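Local atomic coordinates of SWD1-like protein (Myceliophthora thermophila, PDB entry 6E29), a protein that is probably a WD-repeat beta-propeller subunit (Swd1/Cps50) of the COMPASS histone H3 methyltransferase complex. Residues 276-281 / 318-323. Sequence-based numbering, arbitrary orientation.
Sequences HVAFSA and GVIEWH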
loop_
_atom_site.group_PDB
_atom_site.type_symbol
_atom_site.label_atom_id
_atom_site.label_comp_id
_atom_site.label_asym_id
_atom_site.label_seq_id
_atom_site.Cartn_x
_atom_site.Cartn_y
_atom_site.Cartn_z
ATOM N N HIS B 276 -2.250 10.097 -1.821
ATOM C CA HIS B 276 -1.432 8.904 -1.940
ATOM C C HIS B 276 0.023 9.328 -2.073
ATOM O O HIS B 276 0.322 10.455 -2.463
ATOM C CB HIS B 276 -1.910 8.044 -3.136
ATOM C CG HIS B 276 -3.144 7.262 -2.823
ATOM N ND1 HIS B 276 -4.413 7.660 -3.184
ATOM C CD2 HIS B 276 -3.302 6.151 -2.065
ATOM C CE1 HIS B 276 -5.298 6.799 -2.705
ATOM N NE2 HIS B 276 -4.652 5.882 -2.009
ATOM N N VAL B 277 0.934 8.406 -1.749
ATOM C CA VAL B 277 2.358 8.695 -1.798
ATOM C C VAL B 277 3.059 7.509 -2.435
ATOM O O VAL B 277 2.527 6.396 -2.448
ATOM C CB VAL B 277 2.961 8.931 -0.411
ATOM C CG1 VAL B 277 2.275 10.237 0.191
ATOM C CG2 VAL B 277 2.706 7.672 0.517
ATOM N N ALA B 278 4.284 7.764 -2.918
ATOM C CA ALA B 278 5.090 6.739 -3.590
ATOM C C ALA B 278 6.581 7.079 -3.568
ATOM O O ALA B 278 6.970 8.238 -3.698
ATOM C CB ALA B 278 4.625 6.541 -5.038
ATOM N N PHE B 279 7.409 6.037 -3.470
ATOM C CA PHE B 279 8.849 6.115 -3.617
ATOM C C PHE B 279 9.213 5.946 -5.075
ATOM O O PHE B 279 8.707 5.024 -5.726
ATOM C CB PHE B 279 9.535 4.945 -2.912
ATOM C CG PHE B 279 9.819 5.143 -1.403
ATOM C CD1 PHE B 279 10.441 6.265 -0.932
ATOM C CD2 PHE B 279 9.546 4.091 -0.523
ATOM C CE1 PHE B 279 10.755 6.418 0.444
ATOM C CE2 PHE B 279 9.827 4.213 0.877
ATOM C CZ PHE B 279 10.457 5.383 1.351
ATOM N N SER B 280 10.249 6.665 -5.512
ATOM C CA SER B 280 10.794 6.434 -6.846
ATOM C C SER B 280 11.626 5.145 -6.844
ATOM O O SER B 280 11.875 4.535 -5.796
ATOM C CB SER B 280 11.625 7.634 -7.316
ATOM O OG SER B 280 12.842 7.761 -6.562
ATOM N N ALA B 281 12.104 4.762 -8.027
ATOM C CA ALA B 281 12.752 3.458 -8.243
ATOM C C ALA B 281 13.872 3.192 -7.245
ATOM O O ALA B 281 14.002 2.066 -6.729
ATOM C CB ALA B 281 13.334 3.414 -9.671
ATOM N N GLY B 318 -5.300 10.858 -7.666
ATOM C CA GLY B 318 -5.407 9.877 -6.609
ATOM C C GLY B 318 -4.164 9.037 -6.465
ATOM O O GLY B 318 -3.112 9.514 -6.008
ATOM N N VAL B 319 -4.274 7.748 -6.820
ATOM C CA VAL B 319 -3.146 6.831 -6.601
ATOM C C VAL B 319 -2.020 7.206 -7.531
ATOM O O VAL B 319 -2.256 7.452 -8.722
ATOM C CB VAL B 319 -3.577 5.375 -6.845
ATOM C CG1 VAL B 319 -2.359 4.450 -7.125
ATOM C CG2 VAL B 319 -4.365 4.865 -5.622
ATOM N N ILE B 320 -0.767 7.154 -7.034
ATOM C CA ILE B 320 0.378 7.411 -7.909
ATOM C C ILE B 320 1.377 6.275 -7.745
ATOM O O ILE B 320 1.434 5.625 -6.706
ATOM C CB ILE B 320 1.043 8.785 -7.611
ATOM C CG1 ILE B 320 1.566 8.776 -6.175
ATOM C CG2 ILE B 320 -0.004 9.940 -7.832
ATOM C CD1 ILE B 320 2.255 10.036 -5.803
ATOM N N GLU B 321 2.203 6.064 -8.762
ATOM C CA GLU B 321 3.180 4.977 -8.724
ATOM C C GLU B 321 4.345 5.349 -9.611
ATOM O O GLU B 321 4.131 5.831 -10.729
ATOM C CB GLU B 321 2.611 3.660 -9.255
ATOM C CG GLU B 321 1.643 3.027 -8.316
ATOM C CD GLU B 321 2.321 2.593 -7.025
ATOM O OE1 GLU B 321 3.462 2.054 -7.069
ATOM O OE2 GLU B 321 1.711 2.824 -5.971
ATOM N N TRP B 322 5.566 5.146 -9.135
ATOM C CA TRP B 322 6.728 5.322 -9.994
ATOM C C TRP B 322 7.088 4.031 -10.730
ATOM O O TRP B 322 6.930 2.927 -10.182
ATOM C CB TRP B 322 7.950 5.709 -9.163
ATOM C CG TRP B 322 7.917 7.070 -8.497
ATOM C CD1 TRP B 322 7.349 7.386 -7.282
ATOM C CD2 TRP B 322 8.551 8.265 -8.968
ATOM N NE1 TRP B 322 7.609 8.711 -6.972
ATOM C CE2 TRP B 322 8.358 9.256 -7.980
ATOM C CE3 TRP B 322 9.290 8.586 -10.111
ATOM C CZ2 TRP B 322 8.846 10.542 -8.122
ATOM C CZ3 TRP B 322 9.770 9.872 -10.244
ATOM C CH2 TRP B 322 9.551 10.820 -9.259
ATOM N N HIS B 323 7.704 4.189 -11.904
ATOM C CA HIS B 323 8.259 3.036 -12.634
ATOM C C HIS B 323 9.437 2.427 -11.844
ATOM O O HIS B 323 10.175 3.152 -11.167
ATOM C CB HIS B 323 8.711 3.515 -14.019
ATOM C CG HIS B 323 9.066 2.404 -14.951
ATOM N ND1 HIS B 323 10.350 1.913 -15.067
ATOM C CD2 HIS B 323 8.299 1.680 -15.806
ATOM C CE1 HIS B 323 10.361 0.940 -15.974
ATOM N NE2 HIS B 323 9.130 0.770 -16.420
HETATM O O HOH W 1 6.040 3.663 -6.680
HETATM O O HOH W 2 11.256 5.818 -10.407
#
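His276, Trp322 and Ala278 bring about half of the surface buried between strands 276-279 and 318-322 and the turns that follow them. These innermost strands of adjacent propeller blades run parallel, 3° apart, and meet through side chains, backbone edges and water, without the direct backbone pairing of a shared sheet. At one end, in the conformer described, the His276 imidazole lies across Val319, whose CG2 sits 3.6 Å from the ring centroid and almost on the ring normal, a CH-pi contact over the face. CG anti to the carbonyl carbon (chi1 -78°) puts the ring there, while the backbone itself directs His276 CB to 3.4 Å from Gly318 O.

Midway, the small Ala278 CB fits between Ile320 CG1 and the Trp322 indole, 3.6 Å from CD1. The indole then lies flat against Ser280, whose CA stands 3.5 Å from the centroid of the five-membered ring, over one face. Trp322 NE1 gives Ala278 O a weak, bent hydrogen bond (3.4 Å, 129°). Water provides firmer polar links: one molecule joins Phe279 O, Glu321 OE1 and Trp322 N, and another joins Ala281 N to His323 O.

Arg222 forms a salt bridge with Glu321 OE1, and Tyr285 N binds Ser280 OG. Within each sheet the next strand outward is antiparallel, 285-290 beside 274-279 and 328-333 beside 317-322, while Val277 and Phe279 pack on 229-234 of the preceding blade.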